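Local coordinates for protein 2-methyl-aconitate isomerase (Shewanella oneidensis, PDB 5K87) that catalyses the cis-trans isomerization of 2-methyl-aconitate during propionate breakdown by the 2-methylcitrate cycle, abstracting a proton as the substrate rotates about a carbon-carbon bond, at residues Q39-G42 against P43-A47; F228-A231 against E232-G235; L234-T237 against G238-Q242. The protein carries 1 engineered substitution. All blocks are in the same frame, centred on the assembly; numbering follows the deposited sequence.

Contact 1: Q39-G42 against P43-A47; sequences QVPG and PARDA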
loop_
_atom_site.group_PDB
_atom_site.type_symbol
_atom_site.label_atom_id
_atom_site.label_comp_id
_atom_site.label_asym_id
_atom_site.label_seq_id
_atom_site.Cartn_x
_atom_site.Cartn_y
_atom_site.Cartn_z
ATOM N N GLN A 39 -15.838 5.612 21.381
ATOM C CA GLN A 39 -16.265 4.324 21.930
ATOM C C GLN A 39 -17.712 3.965 21.602
ATOM O O GLN A 39 -18.199 2.906 21.989
ATOM C CB GLN A 39 -15.991 4.241 23.434
ATOM C CG GLN A 39 -14.508 4.149 23.741
ATOM C CD GLN A 39 -14.223 3.903 25.209
ATOM O OE1 GLN A 39 -15.125 3.579 25.981
ATOM N NE2 GLN A 39 -12.969 4.046 25.602
ATOM N N VAL A 40 -18.382 4.843 20.860
ATOM C CA VAL A 40 -19.679 4.528 20.276
ATOM C C VAL A 40 -19.604 4.836 18.789
ATOM O O VAL A 40 -18.751 5.631 18.372
ATOM C CB VAL A 40 -20.822 5.350 20.919
ATOM C CG1 VAL A 40 -20.963 5.007 22.397
ATOM C CG2 VAL A 40 -20.596 6.846 20.722
ATOM N N PRO A 41 -20.469 4.191 17.977
ATOM C CA PRO A 41 -20.491 4.544 16.554
ATOM C C PRO A 41 -20.839 6.013 16.404
ATOM O O PRO A 41 -21.601 6.548 17.215
ATOM C CB PRO A 41 -21.609 3.663 15.989
ATOM C CG PRO A 41 -21.681 2.502 16.924
ATOM C CD PRO A 41 -21.377 3.070 18.283
ATOM N N GLY A 42 -20.270 6.669 15.404
ATOM C CA GLY A 42 -20.536 8.072 15.181
ATOM C C GLY A 42 -19.382 8.778 14.495
ATOM O O GLY A 42 -18.364 8.156 14.159
ATOM N N PRO A 43 -19.529 10.087 14.274
ATOM C CA PRO A 43 -18.534 10.871 13.543
ATOM C C PRO A 43 -17.154 10.912 14.210
ATOM O O PRO A 43 -16.162 10.961 13.492
ATOM C CB PRO A 43 -19.156 12.274 13.477
ATOM C CG PRO A 43 -20.233 12.273 14.536
ATOM C CD PRO A 43 -20.738 10.872 14.579
ATOM N N ALA A 44 -17.075 10.887 15.533
ATOM C CA ALA A 44 -15.764 10.915 16.175
ATOM C C ALA A 44 -14.995 9.636 15.863
ATOM O O ALA A 44 -13.806 9.687 15.518
ATOM C CB ALA A 44 -15.898 11.110 17.668
ATOM N N ARG A 45 -15.664 8.492 15.967
ATOM C CA ARG A 45 -15.053 7.226 15.596
ATOM C C ARG A 45 -14.627 7.241 14.129
ATOM O O ARG A 45 -13.499 6.881 13.795
ATOM C CB ARG A 45 -16.033 6.085 15.849
ATOM C CG ARG A 45 -15.539 4.755 15.308
ATOM C CD ARG A 45 -16.493 3.630 15.620
ATOM N NE ARG A 45 -16.519 3.353 17.053
ATOM C CZ ARG A 45 -17.275 2.424 17.627
ATOM N NH1 ARG A 45 -17.209 2.253 18.943
ATOM N NH2 ARG A 45 -18.090 1.664 16.902
ATOM N N ASP A 46 -15.525 7.667 13.245
ATOM C CA ASP A 46 -15.226 7.650 11.823
ATOM C C ASP A 46 -14.053 8.565 11.501
ATOM O O ASP A 46 -13.176 8.199 10.727
ATOM C CB ASP A 46 -16.440 8.060 10.987
ATOM C CG ASP A 46 -17.546 7.028 11.000
ATOM O OD1 ASP A 46 -17.340 5.896 11.481
ATOM O OD2 ASP A 46 -18.652 7.347 10.494
ATOM N N ALA A 47 -14.024 9.749 12.107
ATOM C CA ALA A 47 -12.938 10.692 11.863
ATOM C C ALA A 47 -11.587 10.124 12.303
ATOM O O ALA A 47 -10.576 10.313 11.623
ATOM C CB ALA A 47 -13.203 12.010 12.566
HETATM O O HOH W 1 -18.160 8.224 17.557
HETATM O O HOH W 2 -19.015 4.760 13.506
#

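Contact 2: F228-A231 against E232-G235; sequences FINA and EDLG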
loop_
_atom_site.group_PDB
_atom_site.type_symbol
_atom_site.label_atom_id
_atom_site.label_comp_id
_atom_site.label_asym_id
_atom_site.label_seq_id
_atom_site.Cartn_x
_atom_site.Cartn_y
_atom_site.Cartn_z
ATOM N N PHE A 228 -23.959 -12.218 -9.120
ATOM C CA PHE A 228 -23.113 -13.024 -9.988
ATOM C C PHE A 228 -23.644 -12.997 -11.420
ATOM O O PHE A 228 -24.827 -13.250 -11.651
ATOM C CB PHE A 228 -23.112 -14.487 -9.533
ATOM C CG PHE A 228 -22.431 -14.726 -8.218
ATOM C CD1 PHE A 228 -21.046 -14.741 -8.134
ATOM C CD2 PHE A 228 -23.169 -14.975 -7.076
ATOM C CE1 PHE A 228 -20.411 -14.984 -6.931
ATOM C CE2 PHE A 228 -22.544 -15.215 -5.871
ATOM C CZ PHE A 228 -21.162 -15.221 -5.797
ATOM N N ILE A 229 -22.779 -12.703 -12.377
ATOM C CA ILE A 229 -23.167 -12.768 -13.779
ATOM C C ILE A 229 -22.182 -13.664 -14.519
ATOM O O ILE A 229 -21.098 -13.947 -14.018
ATOM C CB ILE A 229 -23.234 -11.362 -14.398
ATOM C CG1 ILE A 229 -21.926 -10.611 -14.147
ATOM C CG2 ILE A 229 -24.413 -10.580 -13.813
ATOM C CD1 ILE A 229 -22.026 -9.121 -14.408
ATOM N N ASN A 230 -22.570 -14.153 -15.688
ATOM C CA ASN A 230 -21.690 -14.999 -16.473
ATOM C C ASN A 230 -20.623 -14.168 -17.175
ATOM O O ASN A 230 -20.936 -13.164 -17.824
ATOM C CB ASN A 230 -22.468 -15.802 -17.509
ATOM C CG ASN A 230 -23.303 -16.903 -16.886
ATOM O OD1 ASN A 230 -22.958 -17.447 -15.836
ATOM N ND2 ASN A 230 -24.415 -17.237 -17.534
ATOM N N ALA A 231 -19.366 -14.591 -17.057
ATOM C CA ALA A 231 -18.254 -13.895 -17.692
ATOM C C ALA A 231 -18.518 -13.634 -19.180
ATOM O O ALA A 231 -18.262 -12.536 -19.685
ATOM C CB ALA A 231 -16.970 -14.686 -17.520
ATOM N N GLU A 232 -19.040 -14.638 -19.883
ATOM C CA GLU A 232 -19.206 -14.531 -21.331
ATOM C C GLU A 232 -20.199 -13.448 -21.734
ATOM O O GLU A 232 -20.080 -12.875 -22.815
ATOM C CB GLU A 232 -19.601 -15.877 -21.949
ATOM C CG GLU A 232 -20.991 -16.360 -21.585
ATOM C CD GLU A 232 -21.364 -17.642 -22.312
ATOM O OE1 GLU A 232 -20.541 -18.133 -23.112
ATOM O OE2 GLU A 232 -22.478 -18.158 -22.082
ATOM N N ASP A 233 -21.162 -13.153 -20.865
ATOM C CA ASP A 233 -22.131 -12.093 -21.139
ATOM C C ASP A 233 -21.492 -10.705 -21.114
ATOM O O ASP A 233 -22.090 -9.729 -21.568
ATOM C CB ASP A 233 -23.302 -12.157 -20.156
ATOM C CG ASP A 233 -24.146 -13.404 -20.338
ATOM O OD1 ASP A 233 -24.016 -14.073 -21.389
ATOM O OD2 ASP A 233 -24.947 -13.709 -19.432
ATOM N N LEU A 234 -20.279 -10.630 -20.578
ATOM C CA LEU A 234 -19.515 -9.392 -20.525
ATOM C C LEU A 234 -18.348 -9.409 -21.505
ATOM O O LEU A 234 -17.576 -8.451 -21.573
ATOM C CB LEU A 234 -18.972 -9.180 -19.112
ATOM C CG LEU A 234 -19.999 -9.113 -17.986
ATOM C CD1 LEU A 234 -19.318 -9.315 -16.641
ATOM C CD2 LEU A 234 -20.729 -7.783 -18.030
ATOM N N GLY A 235 -18.213 -10.494 -22.260
ATOM C CA GLY A 235 -17.093 -10.654 -23.173
ATOM C C GLY A 235 -15.802 -11.055 -22.472
ATOM O O GLY A 235 -14.710 -10.905 -23.027
HETATM O O HOH W 3 -24.455 -16.856 -20.694
#

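Contact 3: L234-T237 against G238-Q242; sequences LGYT and GTELQ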
loop_
_atom_site.group_PDB
_atom_site.type_symbol
_atom_site.label_atom_id
_atom_site.label_comp_id
_atom_site.label_asym_id
_atom_site.label_seq_id
_atom_site.Cartn_x
_atom_site.Cartn_y
_atom_site.Cartn_z
ATOM N N LEU A 234 -20.279 -10.630 -20.578
ATOM C CA LEU A 234 -19.515 -9.392 -20.525
ATOM C C LEU A 234 -18.348 -9.409 -21.505
ATOM O O LEU A 234 -17.576 -8.451 -21.573
ATOM C CB LEU A 234 -18.972 -9.180 -19.112
ATOM C CG LEU A 234 -19.999 -9.113 -17.986
ATOM C CD1 LEU A 234 -19.318 -9.315 -16.641
ATOM C CD2 LEU A 234 -20.729 -7.783 -18.030
ATOM N N GLY A 235 -18.213 -10.494 -22.260
ATOM C CA GLY A 235 -17.093 -10.654 -23.173
ATOM C C GLY A 235 -15.802 -11.055 -22.472
ATOM O O GLY A 235 -14.710 -10.905 -23.027
ATOM N N TYR A 236 -15.925 -11.563 -21.246
ATOM C CA TYR A 236 -14.775 -12.060 -20.484
ATOM C C TYR A 236 -14.747 -13.583 -20.498
ATOM O O TYR A 236 -15.731 -14.221 -20.878
ATOM C CB TYR A 236 -14.800 -11.533 -19.043
ATOM C CG TYR A 236 -14.594 -10.037 -18.952
ATOM C CD1 TYR A 236 -13.445 -9.442 -19.462
ATOM C CD2 TYR A 236 -15.542 -9.220 -18.353
ATOM C CE1 TYR A 236 -13.249 -8.067 -19.382
ATOM C CE2 TYR A 236 -15.355 -7.850 -18.274
ATOM C CZ TYR A 236 -14.208 -7.282 -18.792
ATOM O OH TYR A 236 -14.019 -5.919 -18.711
ATOM N N THR A 237 -13.624 -14.161 -20.080
ATOM C CA THR A 237 -13.493 -15.613 -20.017
ATOM C C THR A 237 -13.481 -16.129 -18.588
ATOM O O THR A 237 -13.663 -17.320 -18.361
ATOM C CB THR A 237 -12.204 -16.080 -20.681
ATOM O OG1 THR A 237 -11.092 -15.586 -19.928
ATOM C CG2 THR A 237 -12.120 -15.557 -22.107
ATOM N N GLY A 238 -13.251 -15.239 -17.626
ATOM C CA GLY A 238 -13.107 -15.644 -16.239
ATOM C C GLY A 238 -11.664 -15.802 -15.796
ATOM O O GLY A 238 -11.399 -15.999 -14.613
ATOM N N THR A 239 -10.727 -15.712 -16.736
ATOM C CA THR A 239 -9.310 -15.841 -16.403
ATOM C C THR A 239 -8.613 -14.492 -16.224
ATOM O O THR A 239 -7.403 -14.437 -16.020
ATOM C CB THR A 239 -8.528 -16.641 -17.468
ATOM O OG1 THR A 239 -8.527 -15.916 -18.704
ATOM C CG2 THR A 239 -9.134 -18.026 -17.665
ATOM N N GLU A 240 -9.376 -13.411 -16.311
ATOM C CA GLU A 240 -8.812 -12.066 -16.277
ATOM C C GLU A 240 -8.044 -11.784 -14.992
ATOM O O GLU A 240 -8.397 -12.269 -13.905
ATOM C CB GLU A 240 -9.909 -11.018 -16.457
ATOM C CG GLU A 240 -10.460 -10.915 -17.877
ATOM C CD GLU A 240 -11.368 -12.069 -18.269
ATOM O OE1 GLU A 240 -11.912 -12.755 -17.378
ATOM O OE2 GLU A 240 -11.552 -12.279 -19.490
ATOM N N LEU A 241 -6.989 -10.994 -15.132
ATOM C CA LEU A 241 -6.217 -10.490 -13.999
ATOM C C LEU A 241 -6.498 -8.999 -13.817
ATOM O O LEU A 241 -7.159 -8.386 -14.651
ATOM C CB LEU A 241 -4.731 -10.742 -14.226
ATOM C CG LEU A 241 -4.361 -12.216 -14.398
ATOM C CD1 LEU A 241 -2.856 -12.369 -14.564
ATOM C CD2 LEU A 241 -4.870 -13.030 -13.217
ATOM N N GLN A 242 -5.998 -8.411 -12.734
ATOM C CA GLN A 242 -6.316 -7.016 -12.449
ATOM C C GLN A 242 -5.980 -6.081 -13.605
ATOM O O GLN A 242 -6.753 -5.174 -13.903
ATOM C CB GLN A 242 -5.628 -6.537 -11.181
ATOM C CG GLN A 242 -6.244 -7.083 -9.919
ATOM C CD GLN A 242 -5.637 -6.444 -8.708
ATOM O OE1 GLN A 242 -4.413 -6.388 -8.580
ATOM N NE2 GLN A 242 -6.474 -5.907 -7.838
#

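Contact 1: Q39-G42 against P43-A47
Arg45 reaches back from the first turn of helix 43-53 and lays its guanidinium over the Val40-Pro41 peptide, just ahead of the helix N-cap, Gly42. Val40 C sits over the middle of one guanidinium face, 3.5 Å from Arg45 CZ, and Pro41 N lies over the same face, 3.6 Å from Arg45 NH2. With CG anti to the backbone N (chi1 172°) and the chain straight at chi2, the bend at chi3 (-68°) carries the flat group alongside the ring of Pro41, whose CG approaches Arg45 NH2 to 3.7 Å. Arg45 thus packs the face of its guanidinium on the Val40-Pro41 peptide, while its NE donates a hydrogen bond to Ala38 O. A water bridges the segments, donating a hydrogen bond to Val40 O and accepting one from Arg45 N. Gly42, at backbone angles that suit a residue without a beta carbon, opens the helix: its carbonyl takes Asp46 N at 3.0 Å, nearly straight and in the carbonyl plane. Pro43 follows as the first helical residue. Asp46 CG stands anti to its own carbonyl carbon (chi1 -70°), and OD1 accepts a hydrogen bond from Trp105 NE1. OD1 also accepts a hydrogen bond from a second water, at 2.9 Å, and this water in turn receives the N-H of Gly42, 3.0 Å from Gly42 N.

Contact 2: F228-A231 against E232-G235
Asp233 and Leu234 return their amides to the carbonyls of Asn230 and Ala231, each three residues back, in a 3-10 turn at the end of strand 225-230. The first bond, Asp233 N to Asn230 O at 3.0 Å, is weak; the second, Leu234 N to Ala231 O at 2.9 Å, has its donor 51° out of the carbonyl plane. Ile229 and Leu234 meet on one side of the bend, their chains crossing at about a right angle. Ile229 has two conformers, so the 3.5 Å approach of its CD1 to Leu234 CD1 holds for one of them and is uncertain in the other. Asn230 and Asp233 project alongside each other from the turn. Asp233 OD2 packs 3.8 Å from Asn230 CB, while amide and carboxylate are turned 60° from each other, and a water ties their ends together. It accepts from Asn230 ND2 at 3.2 Å and donates to Asp233 OD1 at 2.9 Å and to Glu232 OE2 at 2.7 Å. Glu232 reaches this water by placing CG between its backbone N and carbonyl carbon (chi1 68°) and running extended beyond. Leu234 also packs on Phe215 of strand 213-221 and on Phe255 and Ile258 of helix 249-266. The whole is a single 3-10 turn that carries the chain off the C-terminal end of strand 225-230, which lies between strands 213-221 and 283-288, into the loop before helix 242-245.

Contact 3: L234-T237 against G238-Q242
Thr237, Gly238 and Glu240 close a short polar turn in which the carboxylate of Glu240 folds back on the backbone before it. Glu240 bends at chi2 (74°), which brings its two oxygens within bonding range of consecutive amides: OE2 takes Thr237 N at 2.9 Å in a nearly straight bond (169°), and OE1 takes Gly238 N at 2.8 Å with a more bent one. Each oxygen uses its syn lone pair, so the two N-H groups come in from the same end of the carboxylate. Thr237 OG1 adds a weak third bond to OE2 at 3.4 Å. That hydroxyl also accepts Thr239 N at 3.2 Å, which makes residues 237-239 an ST turn, with Gly238 at its middle in a backbone conformation that suits glycine. Tyr236 borders the acid: Glu240 OE2 lies at the ring edge, 3.4 Å from Tyr236 CD1, with ring and carboxylate planes steeply inclined. The ring itself meets Phe286 of strand 283-288. Outside the pair, Glu240 O accepts Arg311 NE. Two backbone amides donate to the buried carboxylate and hold it in place, which would stabilise its negative charge and is consistent with Glu240 being ionised.

Contact 1 stands apart from the others, on the opposite side of the chain's centre: its centre is about 40 Å from that of contact 2 and about 39 Å from that of contact 3. Contacts 2 and 3, with centres about 8 Å apart, form one run that shares Leu234 and Gly235; Ala231 O probably also accepts Tyr236 N, at 3.0 Å, and Ala231 CB packs on Gly238. Contact 1 lies away from the annotated sites, whereas the Ile229 side chain is about 11 Å from that of substrate-binding Lys283, and that of Glu240 about 11 Å from His319 and about 13 Å from the bound malonate. Gln242, closing the run, bonds Lys61 of the second subunit.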